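Local coordinates for protein transcriptional regulator (Streptococcus dysgalactiae, PDB 4YV9) that is the receptor for SHP pheromones, probably bound by its C-terminal repeat domain, and binds DNA, probably through a helix-turn-helix domain, to regulate transcription in quorum sensing, at residues Gln32-Arg35 against Phe36-Glu40; Leu48-Leu51 against Leu52-Asn56; Ile57-Asp60 against Glu61-Ser64; Thr71-Phe74 against Thr75-Ser78; Asn177-Asn180 against Lys181-Thr185. All blocks are in the same frame, centred on the assembly; numbering follows the deposited sequence.

Overall arrangement
All five contacts are local, each linking residues three to five apart along a helix or round its end, and they illustrate how one backbone pattern serves different places. Contacts 1, 2 and 3 lie on successive helices of the helix-turn-helix domain: contact 1 touches contact 2 through Ile33 and Leu51 and through Phe36 and Leu48, and contact 2 meets contact 3 around Leu52. Contacts 1 and 2 end helices with Schellman motifs; contacts 3, 4 and 5 start them. Contact 1, farthest from the chain's centre, is the most exposed and carries a charge network; contacts 2, 3 and 5 have no fully exposed residues. Contacts 2 to 5 all reach the second subunit, 4 and 5 also bound peptide.

Contact 1 of 5, residues Gln32-Arg35 against Phe36-Glu40; sequences QISR and FERGE
The closing turn of helix 30-37 runs on regular i to i+4 bonds, Glu37 N to Ile33 O being 2.9 Å and fairly straight at 161°, before Gly39, with positive phi, turns the chain out in a Schellman motif. Gly39 N bonds back to Phe36 O, and Glu40 N reaches Arg35 O at 2.9 Å, so both carbonyls are used from beyond the helix. On the exposed side three charged chains meet. The Arg35 chain, bent at chi3 (59°), crosses that of Glu40 at about a right angle, their flat groups 35° apart, and Glu40 OE1 sits over one face of the guanidinium. The 3.6 Å separation of Arg35 NH1 and Glu40 OE1 is therefore a long salt bridge of charges, with no N-H aimed at the oxygen. Arg38 NH2 approaches the same OE1 of Glu40 at 3.4 Å in a weak bond, making a network in which one carboxylate oxygen probably offsets both arginines. Arg38 folds back over the preceding turn: its NH1 lies 3.3 Å from Ser34 CB, and Ser34 O stands over a guanidinium face. Arg35 NE is taken by Ser41 OG. The inner side belongs to the helix-turn-helix core, where Glu37 forms a salt bridge with Arg13 of helix 6-15, Ile33 packs on helix 20-23, and Phe36 packs on Leu9 of helix 6-15 and Leu48 of helix 45-54.

Contact 2 of 5, residues Leu48-Leu51 against Leu52-Asn56; sequences LLNL and LDKLN
Leu48 O receives Leu52 N at 2.9 Å, nearly along the C=O axis and with an N-H...O angle of 169°, and this bond brings together two of the leucines on the apolar side of the turn. Leu52 CG rests against the same oxygen at 3.3 Å. Leu48 CD1 meets Leu52 CG at 4.1 Å as the two chains slant across each other; Leu48 has its CG anti to the backbone N (chi1 177°). The opposite character appears two residues on, where extended Lys54 sets NZ 3.9 Å from Asn50 ND2. These two donors are brought together by Asp25, whose OD2 accepts from Asn50 and pairs with Lys54. Asp53 turns to the second subunit, its OD1 accepting from His72 N of that chain. Leu55 N to Leu51 O is the last regular helical bond; a Schellman motif then closes the helix, with Asn56 N, of positive phi, returning to Asp53 O at 2.9 Å and Ile57 N probably bonding to Leu52 O. The chemistry is thus divided between leucines that bind the domain together and polar groups paired with an acid and with the partner subunit, consistent with a helix serving both core and dimer.

Contact 3 of 5, residues Ile57-Asp60 against Glu61-Ser64; sequences ITID and EFVS
With CG1 anti to the backbone N (chi1 -179°) and a turn at chi2 (66°), Ile59 swings CD1 to 4.0 Å from CD1 of Phe62, whose own CG is likewise anti to its N. The methyl comes at the ring obliquely as the two chains cross. Ile57, just before the helix, adds its CG2 branch, 3.8 Å from Glu61 CB and 4.2 Å from Phe62 CB, while the CG2 methyl of Thr58 rests 3.9 Å from Glu61 CB. The Glu61 chain leaves the helix across both residues at about a right angle. Its OE2 is held by Tyr142 N and Asn180 ND2 of the second subunit. Thr58 occupies the N-cap position without making a side-chain cap; instead its OG1 donates to Asp60 OD1 at 2.5 Å, a short bond met nearly along the C-O axis. Thr58 O does start the helical pattern, accepting Phe62 N at 3.1 Å in the carbonyl plane, and Ile59 O follows with Val63 N. Buried Thr58 N has no partner. Asp60 also faces Asp60 of the second subunit, a close pairing of acids that may favour protonation of one. Helix 59-66 thereby stands between its own domain and the dimer partner: Phe62 packs on Leu9 and Leu12 of helix 6-15, Ile59 on Leu49 and Leu52 of helix 45-54, and Val63 of the second subunit packs on Thr58, Ile59 and Asp60.

Contact 4 of 5, residues Thr71-Phe74 against Thr75-Ser78; sequences THFF and TLLS
Helix 72-85 opens here with unbroken i to i+4 bonding from Thr71 O onward, and Leu77 N to Phe73 O is typical at 2.9 Å and 165°. Thr71 is the N-cap, its OG1 accepting Phe74 N at 3.2 Å in a nearly straight bond of 162°. The carbonyl of the same residue is gripped twice by Thr75, whose N lies 2.9 Å from Thr71 O and whose OG1 lies 2.8 Å from it, the two donors coming from opposite faces of the carbonyl plane. Thr75 can do this because its OG1 sits beside its backbone N (chi1 -61°). Further along, Ser78 OG turns back to donate to Thr75 O at 2.6 Å. The apolar side is led by Phe73, whose ring is crossed obliquely by the Leu77 chain: Leu77 CG stands over one face toward the rim, and Leu77 CD1 comes to 3.6 Å from Phe73 CE2. Both continue into Tyr142 and Ile146 of helix 142-151, Phe73 also meets the Tyr143 ring edge-to-face, and Leu77 packs on a modified side chain of the bound peptide. Thr71 also packs on Asp53 of the second subunit. The chemistry implies a helix start in which one threonine hydroxyl caps the amide of Phe74 and another shares the carbonyl of Thr71 with a backbone amide, while its inner side joins the repeat domain near the peptide.

Contact 5 of 5, residues Asn177-Asn180 against Lys181-Thr185; sequences NKTN and KTLVT
Leu183 and Val184 fold back closely on the first turn of helix 179-197, Val184 CG2 lying 3.2 Å from Asn180 O, and Leu183 CG 3.6 Å from Thr179 O. Each oxygen also takes the amide of the residue lying on it, Val184 N reaching Asn180 O at 2.9 Å and Leu183 N reaching Thr179 O, both with N-H...O angles of 168°. This side is buried: Val184 continues onto Ile145 and Met167, and Leu183 onto Tyr142 and an apolar side chain of the bound peptide. The start of the turn is looser. The side chains of Lys178 and Lys181 come no nearer than CB to CB, 4.3 Å, and then run on as extended chains. Their ammonium groups, Lys178 NZ and Lys181 NZ, stay 5.6 Å apart, and both form salt bridges with Glu218, which probably offsets their like charges. Asn177 folds forward so that its OD1 accepts Thr179 OG1 at 2.6 Å, on a lone pair in the carbonyl plane, and more weakly Thr179 N. Asn180 packs on Tyr142 and Ile145, and Thr182 OG1 bonds to Asn220. At the far end Lys181 O is gripped from opposite faces by Thr185 N and Thr185 OG1, the latter at 2.7 Å. Polar ends thus tie this helix start to Glu218 and to Asn220, while its apolar side chains face the repeat core and the peptide.

Contact 1 of 5, residues Gln32-Arg35 against Phe36-Glu40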
loop_
_atom_site.group_PDB
_atom_site.type_symbol
_atom_site.label_atom_id
_atom_site.label_comp_id
_atom_site.label_asym_id
_atom_site.label_seq_id
_atom_site.Cartn_x
_atom_site.Cartn_y
_atom_site.Cartn_z
ATOM N N GLN B 32 -5.058 -22.084 -27.684
ATOM C CA GLN B 32 -5.582 -22.197 -26.332
ATOM C C GLN B 32 -5.760 -20.835 -25.695
ATOM O O GLN B 32 -6.708 -20.609 -24.929
ATOM C CB GLN B 32 -4.672 -23.079 -25.484
ATOM C CG GLN B 32 -4.845 -24.569 -25.822
ATOM C CD GLN B 32 -3.853 -25.442 -25.103
ATOM O OE1 GLN B 32 -2.693 -25.076 -24.947
ATOM N NE2 GLN B 32 -4.307 -26.604 -24.650
ATOM N N ILE B 33 -4.856 -19.925 -26.031
ATOM C CA ILE B 33 -4.946 -18.557 -25.569
ATOM C C ILE B 33 -6.143 -17.834 -26.194
ATOM O O ILE B 33 -6.919 -17.179 -25.476
ATOM C CB ILE B 33 -3.636 -17.797 -25.860
ATOM C CG1 ILE B 33 -2.501 -18.427 -25.040
ATOM C CG2 ILE B 33 -3.774 -16.318 -25.508
ATOM C CD1 ILE B 33 -1.120 -17.844 -25.304
ATOM N N SER B 34 -6.295 -17.942 -27.511
ATOM C CA SER B 34 -7.451 -17.361 -28.195
ATOM C C SER B 34 -8.762 -17.911 -27.666
ATOM O O SER B 34 -9.714 -17.151 -27.436
ATOM C CB SER B 34 -7.392 -17.609 -29.707
ATOM O OG SER B 34 -6.460 -16.743 -30.332
ATOM N N ARG B 35 -8.833 -19.229 -27.496
ATOM C CA ARG B 35 -10.078 -19.834 -27.039
ATOM C C ARG B 35 -10.386 -19.337 -25.623
ATOM O O ARG B 35 -11.541 -19.091 -25.293
ATOM C CB ARG B 35 -10.021 -21.361 -27.110
ATOM C CG ARG B 35 -10.194 -21.874 -28.550
ATOM C CD ARG B 35 -10.361 -23.392 -28.668
ATOM N NE ARG B 35 -11.513 -23.908 -27.928
ATOM C CZ ARG B 35 -12.695 -24.231 -28.460
ATOM N NH1 ARG B 35 -12.924 -24.098 -29.763
ATOM N NH2 ARG B 35 -13.657 -24.696 -27.678
ATOM N N PHE B 36 -9.350 -19.147 -24.814
ATOM C CA PHE B 36 -9.540 -18.563 -23.486
ATOM C C PHE B 36 -10.041 -17.116 -23.541
ATOM O O PHE B 36 -10.974 -16.748 -22.820
ATOM C CB PHE B 36 -8.248 -18.614 -22.669
ATOM C CG PHE B 36 -8.339 -17.868 -21.371
ATOM C CD1 PHE B 36 -9.352 -18.160 -20.463
ATOM C CD2 PHE B 36 -7.439 -16.864 -21.068
ATOM C CE1 PHE B 36 -9.455 -17.457 -19.264
ATOM C CE2 PHE B 36 -7.529 -16.160 -19.871
ATOM C CZ PHE B 36 -8.533 -16.457 -18.970
ATOM N N GLU B 37 -9.422 -16.284 -24.372
ATOM C CA GLU B 37 -9.842 -14.885 -24.456
ATOM C C GLU B 37 -11.284 -14.766 -24.921
ATOM O O GLU B 37 -12.003 -13.860 -24.507
ATOM C CB GLU B 37 -8.935 -14.099 -25.389
ATOM C CG GLU B 37 -7.543 -13.931 -24.841
ATOM C CD GLU B 37 -6.695 -13.006 -25.682
ATOM O OE1 GLU B 37 -7.086 -12.722 -26.833
ATOM O OE2 GLU B 37 -5.621 -12.585 -25.197
ATOM N N ARG B 38 -11.697 -15.691 -25.780
ATOM C CA ARG B 38 -13.058 -15.686 -26.307
ATOM C C ARG B 38 -14.071 -16.366 -25.376
ATOM O O ARG B 38 -15.276 -16.319 -25.623
ATOM C CB ARG B 38 -13.084 -16.349 -27.686
ATOM C CG ARG B 38 -12.372 -15.543 -28.764
ATOM C CD ARG B 38 -12.818 -15.967 -30.151
ATOM N NE ARG B 38 -12.377 -17.319 -30.461
ATOM C CZ ARG B 38 -11.153 -17.612 -30.883
ATOM N NH1 ARG B 38 -10.266 -16.638 -31.043
ATOM N NH2 ARG B 38 -10.815 -18.869 -31.151
ATOM N N GLY B 39 -13.585 -17.000 -24.313
ATOM C CA GLY B 39 -14.460 -17.665 -23.363
ATOM C C GLY B 39 -14.973 -19.023 -23.816
ATOM O O GLY B 39 -15.918 -19.560 -23.234
ATOM N N GLU B 40 -14.366 -19.580 -24.860
ATOM C CA GLU B 40 -14.770 -20.905 -25.348
ATOM C C GLU B 40 -14.142 -21.994 -24.491
ATOM O O GLU B 40 -14.702 -23.068 -24.320
ATOM C CB GLU B 40 -14.355 -21.115 -26.805
ATOM C CG GLU B 40 -14.941 -20.141 -27.803
ATOM C CD GLU B 40 -14.218 -20.202 -29.135
ATOM O OE1 GLU B 40 -13.017 -20.541 -29.139
ATOM O OE2 GLU B 40 -14.845 -19.929 -30.180
#

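Contact 2 of 5, residues Leu48-Leu51 against Leu52-Asn56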
loop_
_atom_site.group_PDB
_atom_site.type_symbol
_atom_site.label_atom_id
_atom_site.label_comp_id
_atom_site.label_asym_id
_atom_site.label_seq_id
_atom_site.Cartn_x
_atom_site.Cartn_y
_atom_site.Cartn_z
ATOM N N LEU B 48 -2.609 -19.115 -16.534
ATOM C CA LEU B 48 -2.941 -17.698 -16.611
ATOM C C LEU B 48 -1.831 -16.852 -15.994
ATOM O O LEU B 48 -1.431 -15.830 -16.563
ATOM C CB LEU B 48 -4.269 -17.400 -15.907
ATOM C CG LEU B 48 -4.671 -15.921 -15.873
ATOM C CD1 LEU B 48 -4.679 -15.311 -17.267
ATOM C CD2 LEU B 48 -6.039 -15.774 -15.228
ATOM N N LEU B 49 -1.328 -17.281 -14.841
ATOM C CA LEU B 49 -0.240 -16.548 -14.175
ATOM C C LEU B 49 1.005 -16.430 -15.035
ATOM O O LEU B 49 1.687 -15.408 -14.993
ATOM C CB LEU B 49 0.130 -17.205 -12.852
ATOM C CG LEU B 49 -0.471 -16.551 -11.604
ATOM C CD1 LEU B 49 -1.981 -16.533 -11.666
ATOM C CD2 LEU B 49 -0.012 -17.271 -10.362
ATOM N N ASN B 50 1.304 -17.488 -15.783
ATOM C CA ASN B 50 2.414 -17.499 -16.740
ATOM C C ASN B 50 2.227 -16.429 -17.817
ATOM O O ASN B 50 3.161 -15.700 -18.151
ATOM C CB ASN B 50 2.529 -18.896 -17.378
ATOM C CG ASN B 50 3.758 -19.053 -18.293
ATOM O OD1 ASN B 50 4.849 -18.591 -17.982
ATOM N ND2 ASN B 50 3.568 -19.732 -19.423
ATOM N N LEU B 51 1.013 -16.347 -18.362
ATOM C CA LEU B 51 0.668 -15.321 -19.349
ATOM C C LEU B 51 0.828 -13.925 -18.782
ATOM O O LEU B 51 1.409 -13.036 -19.413
ATOM C CB LEU B 51 -0.774 -15.492 -19.837
ATOM C CG LEU B 51 -1.147 -16.756 -20.583
ATOM C CD1 LEU B 51 -2.673 -16.811 -20.825
ATOM C CD2 LEU B 51 -0.387 -16.810 -21.900
ATOM N N LEU B 52 0.271 -13.725 -17.594
ATOM C CA LEU B 52 0.352 -12.445 -16.911
ATOM C C LEU B 52 1.794 -12.011 -16.640
ATOM O O LEU B 52 2.153 -10.846 -16.813
ATOM C CB LEU B 52 -0.410 -12.523 -15.594
ATOM C CG LEU B 52 -1.924 -12.645 -15.773
ATOM C CD1 LEU B 52 -2.623 -12.602 -14.417
ATOM C CD2 LEU B 52 -2.404 -11.517 -16.674
ATOM N N ASP B 53 2.602 -12.953 -16.180
ATOM C CA ASP B 53 4.005 -12.674 -15.921
ATOM C C ASP B 53 4.709 -12.188 -17.203
ATOM O O ASP B 53 5.522 -11.261 -17.156
ATOM C CB ASP B 53 4.688 -13.918 -15.346
ATOM C CG ASP B 53 6.166 -13.709 -15.090
ATOM O OD1 ASP B 53 6.539 -12.669 -14.529
ATOM O OD2 ASP B 53 6.970 -14.596 -15.463
ATOM N N LYS B 54 4.393 -12.801 -18.332
ATOM C CA LYS B 54 4.930 -12.355 -19.622
ATOM C C LYS B 54 4.502 -10.921 -19.948
ATOM O O LYS B 54 5.261 -10.164 -20.565
ATOM C CB LYS B 54 4.502 -13.313 -20.738
ATOM C CG LYS B 54 5.210 -14.685 -20.602
ATOM C CD LYS B 54 4.759 -15.700 -21.634
ATOM C CE LYS B 54 5.919 -16.720 -21.794
ATOM N NZ LYS B 54 5.524 -18.005 -22.363
ATOM N N LEU B 55 3.299 -10.555 -19.510
ATOM C CA LEU B 55 2.806 -9.188 -19.654
ATOM C C LEU B 55 3.210 -8.262 -18.502
ATOM O O LEU B 55 2.792 -7.103 -18.474
ATOM C CB LEU B 55 1.275 -9.198 -19.771
ATOM C CG LEU B 55 0.697 -9.961 -20.970
ATOM C CD1 LEU B 55 -0.823 -10.168 -20.778
ATOM C CD2 LEU B 55 0.965 -9.204 -22.258
ATOM N N ASN B 56 4.008 -8.775 -17.560
ATOM C CA ASN B 56 4.467 -8.021 -16.381
ATOM C C ASN B 56 3.309 -7.456 -15.531
ATOM O O ASN B 56 3.362 -6.321 -15.032
ATOM C CB ASN B 56 5.415 -6.903 -16.805
ATOM C CG ASN B 56 6.710 -7.442 -17.408
ATOM O OD1 ASN B 56 7.441 -8.183 -16.751
ATOM N ND2 ASN B 56 6.979 -7.095 -18.662
#

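Contact 3 of 5, residues Ile57-Asp60 against Glu61-Ser64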
loop_
_atom_site.group_PDB
_atom_site.type_symbol
_atom_site.label_atom_id
_atom_site.label_comp_id
_atom_site.label_asym_id
_atom_site.label_seq_id
_atom_site.Cartn_x
_atom_site.Cartn_y
_atom_site.Cartn_z
ATOM N N ILE B 57 2.267 -8.264 -15.419
ATOM C CA ILE B 57 1.096 -7.988 -14.592
ATOM C C ILE B 57 1.006 -9.122 -13.587
ATOM O O ILE B 57 1.154 -10.294 -13.938
ATOM C CB ILE B 57 -0.211 -7.924 -15.418
ATOM C CG1 ILE B 57 -0.090 -6.906 -16.552
ATOM C CG2 ILE B 57 -1.412 -7.597 -14.516
ATOM C CD1 ILE B 57 -1.142 -7.070 -17.631
ATOM N N THR B 58 0.826 -8.790 -12.328
ATOM C CA THR B 58 0.648 -9.828 -11.341
ATOM C C THR B 58 -0.867 -10.063 -11.161
ATOM O O THR B 58 -1.676 -9.167 -11.433
ATOM C CB THR B 58 1.336 -9.441 -10.042
ATOM O OG1 THR B 58 0.918 -10.317 -8.993
ATOM C CG2 THR B 58 1.007 -7.998 -9.695
ATOM N N ILE B 59 -1.244 -11.266 -10.733
ATOM C CA ILE B 59 -2.651 -11.667 -10.734
ATOM C C ILE B 59 -3.505 -10.762 -9.836
ATOM O O ILE B 59 -4.700 -10.610 -10.068
ATOM C CB ILE B 59 -2.819 -13.161 -10.316
ATOM C CG1 ILE B 59 -4.297 -13.596 -10.333
ATOM C CG2 ILE B 59 -2.216 -13.426 -8.957
ATOM C CD1 ILE B 59 -4.936 -13.600 -11.722
ATOM N N ASP B 60 -2.909 -10.117 -8.840
ATOM C CA ASP B 60 -3.717 -9.217 -7.997
ATOM C C ASP B 60 -4.072 -7.929 -8.744
ATOM O O ASP B 60 -5.169 -7.384 -8.593
ATOM C CB ASP B 60 -3.002 -8.896 -6.684
ATOM C CG ASP B 60 -1.561 -8.460 -6.881
ATOM O OD1 ASP B 60 -0.835 -9.153 -7.613
ATOM O OD2 ASP B 60 -1.149 -7.437 -6.284
ATOM N N GLU B 61 -3.143 -7.463 -9.564
ATOM C CA GLU B 61 -3.369 -6.329 -10.455
ATOM C C GLU B 61 -4.439 -6.647 -11.516
ATOM O O GLU B 61 -5.294 -5.818 -11.826
ATOM C CB GLU B 61 -2.036 -5.937 -11.125
ATOM C CG GLU B 61 -1.875 -4.457 -11.361
ATOM C CD GLU B 61 -0.497 -4.060 -11.861
ATOM O OE1 GLU B 61 0.296 -4.918 -12.316
ATOM O OE2 GLU B 61 -0.209 -2.867 -11.800
ATOM N N PHE B 62 -4.377 -7.860 -12.070
ATOM C CA PHE B 62 -5.337 -8.343 -13.076
ATOM C C PHE B 62 -6.757 -8.393 -12.516
ATOM O O PHE B 62 -7.717 -7.949 -13.151
ATOM C CB PHE B 62 -4.893 -9.740 -13.593
ATOM C CG PHE B 62 -5.839 -10.367 -14.599
ATOM C CD1 PHE B 62 -6.902 -11.156 -14.185
ATOM C CD2 PHE B 62 -5.657 -10.171 -15.956
ATOM C CE1 PHE B 62 -7.776 -11.736 -15.115
ATOM C CE2 PHE B 62 -6.522 -10.747 -16.886
ATOM C CZ PHE B 62 -7.572 -11.530 -16.467
ATOM N N VAL B 63 -6.890 -8.911 -11.304
ATOM C CA VAL B 63 -8.189 -9.024 -10.656
ATOM C C VAL B 63 -8.884 -7.667 -10.445
ATOM O O VAL B 63 -10.106 -7.552 -10.597
ATOM C CB VAL B 63 -8.059 -9.742 -9.296
ATOM C CG1 VAL B 63 -9.332 -9.584 -8.470
ATOM C CG2 VAL B 63 -7.737 -11.210 -9.508
ATOM N N SER B 64 -8.122 -6.631 -10.108
ATOM C CA SER B 64 -8.764 -5.349 -9.814
ATOM C C SER B 64 -9.236 -4.660 -11.095
ATOM O O SER B 64 -10.162 -3.870 -11.063
ATOM C CB SER B 64 -7.832 -4.421 -9.029
ATOM O OG SER B 64 -7.061 -3.616 -9.904
#

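Contact 4 of 5, residues Thr71-Phe74 against Thr75-Ser78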
loop_
_atom_site.group_PDB
_atom_site.type_symbol
_atom_site.label_atom_id
_atom_site.label_comp_id
_atom_site.label_asym_id
_atom_site.label_seq_id
_atom_site.Cartn_x
_atom_site.Cartn_y
_atom_site.Cartn_z
ATOM N N THR B 71 -14.058 -9.465 -1.999
ATOM C CA THR B 71 -14.310 -10.608 -1.141
ATOM C C THR B 71 -15.506 -10.361 -0.216
ATOM O O THR B 71 -15.946 -9.221 -0.050
ATOM C CB THR B 71 -13.066 -10.924 -0.304
ATOM O OG1 THR B 71 -12.817 -9.841 0.598
ATOM C CG2 THR B 71 -11.836 -11.116 -1.222
ATOM N N HIS B 72 -16.035 -11.437 0.359
ATOM C CA HIS B 72 -17.066 -11.334 1.394
ATOM C C HIS B 72 -16.653 -10.377 2.510
ATOM O O HIS B 72 -17.452 -9.550 2.957
ATOM C CB HIS B 72 -17.376 -12.713 1.994
ATOM C CG HIS B 72 -17.780 -13.739 0.982
ATOM N ND1 HIS B 72 -17.220 -14.998 0.935
ATOM C CD2 HIS B 72 -18.687 -13.693 -0.025
ATOM C CE1 HIS B 72 -17.767 -15.685 -0.053
ATOM N NE2 HIS B 72 -18.657 -14.915 -0.653
ATOM N N PHE B 73 -15.406 -10.480 2.957
ATOM C CA PHE B 73 -14.965 -9.694 4.110
ATOM C C PHE B 73 -14.874 -8.212 3.764
ATOM O O PHE B 73 -15.267 -7.362 4.557
ATOM C CB PHE B 73 -13.622 -10.195 4.634
ATOM C CG PHE B 73 -13.194 -9.548 5.922
ATOM C CD1 PHE B 73 -13.956 -9.694 7.083
ATOM C CD2 PHE B 73 -12.030 -8.803 5.982
ATOM C CE1 PHE B 73 -13.552 -9.109 8.266
ATOM C CE2 PHE B 73 -11.615 -8.227 7.158
ATOM C CZ PHE B 73 -12.381 -8.376 8.310
ATOM N N PHE B 74 -14.361 -7.907 2.577
ATOM C CA PHE B 74 -14.249 -6.520 2.148
ATOM C C PHE B 74 -15.641 -5.936 1.876
ATOM O O PHE B 74 -15.873 -4.737 2.062
ATOM C CB PHE B 74 -13.362 -6.406 0.901
ATOM C CG PHE B 74 -12.841 -5.019 0.657
ATOM C CD1 PHE B 74 -11.740 -4.542 1.356
ATOM C CD2 PHE B 74 -13.468 -4.181 -0.249
ATOM C CE1 PHE B 74 -11.262 -3.260 1.139
ATOM C CE2 PHE B 74 -12.997 -2.901 -0.476
ATOM C CZ PHE B 74 -11.893 -2.438 0.221
ATOM N N THR B 75 -16.563 -6.796 1.446
ATOM C CA THR B 75 -17.947 -6.392 1.224
ATOM C C THR B 75 -18.588 -6.056 2.567
ATOM O O THR B 75 -19.295 -5.049 2.709
ATOM C CB THR B 75 -18.756 -7.499 0.502
ATOM O OG1 THR B 75 -18.181 -7.756 -0.787
ATOM C CG2 THR B 75 -20.204 -7.080 0.322
ATOM N N LEU B 76 -18.322 -6.896 3.561
ATOM C CA LEU B 76 -18.786 -6.640 4.920
ATOM C C LEU B 76 -18.272 -5.297 5.419
ATOM O O LEU B 76 -19.046 -4.460 5.890
ATOM C CB LEU B 76 -18.348 -7.754 5.861
ATOM C CG LEU B 76 -18.685 -7.561 7.344
ATOM C CD1 LEU B 76 -20.178 -7.335 7.538
ATOM C CD2 LEU B 76 -18.222 -8.763 8.118
ATOM N N LEU B 77 -16.964 -5.092 5.296
ATOM C CA LEU B 77 -16.339 -3.853 5.747
ATOM C C LEU B 77 -16.911 -2.614 5.068
ATOM O O LEU B 77 -17.076 -1.579 5.708
ATOM C CB LEU B 77 -14.838 -3.899 5.511
ATOM C CG LEU B 77 -14.116 -4.932 6.363
ATOM C CD1 LEU B 77 -12.615 -4.903 6.112
ATOM C CD2 LEU B 77 -14.416 -4.639 7.789
ATOM N N SER B 78 -17.190 -2.720 3.772
ATOM C CA SER B 78 -17.694 -1.593 3.006
ATOM C C SER B 78 -19.089 -1.180 3.475
ATOM O O SER B 78 -19.359 0.005 3.632
ATOM C CB SER B 78 -17.706 -1.931 1.515
ATOM O OG SER B 78 -18.448 -3.111 1.279
#

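Contact 5 of 5, residues Asn177-Asn180 against Lys181-Thr185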
loop_
_atom_site.group_PDB
_atom_site.type_symbol
_atom_site.label_atom_id
_atom_site.label_comp_id
_atom_site.label_asym_id
_atom_site.label_seq_id
_atom_site.Cartn_x
_atom_site.Cartn_y
_atom_site.Cartn_z
ATOM N N ASN B 177 3.623 -4.452 -1.581
ATOM C CA ASN B 177 2.359 -4.203 -0.907
ATOM C C ASN B 177 2.518 -4.131 0.615
ATOM O O ASN B 177 2.590 -5.152 1.297
ATOM C CB ASN B 177 1.345 -5.286 -1.284
ATOM C CG ASN B 177 -0.069 -4.921 -0.873
ATOM O OD1 ASN B 177 -0.313 -3.817 -0.380
ATOM N ND2 ASN B 177 -1.009 -5.844 -1.081
ATOM N N LYS B 178 2.577 -2.919 1.144
ATOM C CA LYS B 178 2.779 -2.750 2.573
ATOM C C LYS B 178 1.489 -2.439 3.307
ATOM O O LYS B 178 1.502 -1.894 4.411
ATOM C CB LYS B 178 3.823 -1.673 2.810
ATOM C CG LYS B 178 5.202 -2.205 2.416
ATOM C CD LYS B 178 6.174 -1.102 2.215
ATOM C CE LYS B 178 7.559 -1.653 1.982
ATOM N NZ LYS B 178 8.421 -0.522 1.606
ATOM N N THR B 179 0.375 -2.821 2.694
ATOM C CA THR B 179 -0.928 -2.574 3.280
ATOM C C THR B 179 -0.995 -3.161 4.678
ATOM O O THR B 179 -1.328 -2.452 5.621
ATOM C CB THR B 179 -2.050 -3.150 2.407
ATOM O OG1 THR B 179 -1.995 -2.525 1.120
ATOM C CG2 THR B 179 -3.399 -2.866 3.029
ATOM N N ASN B 180 -0.647 -4.437 4.833
ATOM C CA ASN B 180 -0.744 -5.029 6.169
ATOM C C ASN B 180 0.275 -4.455 7.153
ATOM O O ASN B 180 0.007 -4.381 8.344
ATOM C CB ASN B 180 -0.595 -6.546 6.122
ATOM C CG ASN B 180 -1.789 -7.215 5.492
ATOM O OD1 ASN B 180 -2.793 -6.555 5.206
ATOM N ND2 ASN B 180 -1.686 -8.522 5.244
ATOM N N LYS B 181 1.439 -4.062 6.656
ATOM C CA LYS B 181 2.477 -3.507 7.522
ATOM C C LYS B 181 2.036 -2.156 8.085
ATOM O O LYS B 181 2.230 -1.847 9.270
ATOM C CB LYS B 181 3.792 -3.373 6.745
ATOM C CG LYS B 181 4.941 -2.862 7.585
ATOM C CD LYS B 181 6.208 -2.717 6.767
ATOM C CE LYS B 181 7.376 -2.273 7.643
ATOM N NZ LYS B 181 8.683 -2.295 6.898
ATOM N N THR B 182 1.431 -1.345 7.233
ATOM C CA THR B 182 0.941 -0.051 7.684
ATOM C C THR B 182 -0.158 -0.236 8.743
ATOM O O THR B 182 -0.148 0.433 9.792
ATOM C CB THR B 182 0.458 0.778 6.477
ATOM O OG1 THR B 182 1.603 1.124 5.686
ATOM C CG2 THR B 182 -0.208 2.059 6.919
ATOM N N LEU B 183 -1.069 -1.171 8.505
ATOM C CA LEU B 183 -2.098 -1.475 9.500
ATOM C C LEU B 183 -1.480 -1.964 10.811
ATOM O O LEU B 183 -1.848 -1.482 11.885
ATOM C CB LEU B 183 -3.098 -2.515 8.972
ATOM C CG LEU B 183 -4.102 -2.014 7.929
ATOM C CD1 LEU B 183 -4.801 -3.157 7.221
ATOM C CD2 LEU B 183 -5.124 -1.117 8.592
ATOM N N VAL B 184 -0.568 -2.930 10.732
ATOM C CA VAL B 184 0.101 -3.425 11.941
ATOM C C VAL B 184 0.791 -2.285 12.712
ATOM O O VAL B 184 0.788 -2.256 13.954
ATOM C CB VAL B 184 1.140 -4.518 11.610
ATOM C CG1 VAL B 184 2.022 -4.792 12.823
ATOM C CG2 VAL B 184 0.440 -5.800 11.157
ATOM N N THR B 185 1.365 -1.339 11.975
ATOM C CA THR B 185 2.026 -0.199 12.604
ATOM C C THR B 185 1.000 0.655 13.354
ATOM O O THR B 185 1.211 1.032 14.508
ATOM C CB THR B 185 2.786 0.646 11.563
ATOM O OG1 THR B 185 3.731 -0.196 10.873
ATOM C CG2 THR B 185 3.524 1.780 12.245
#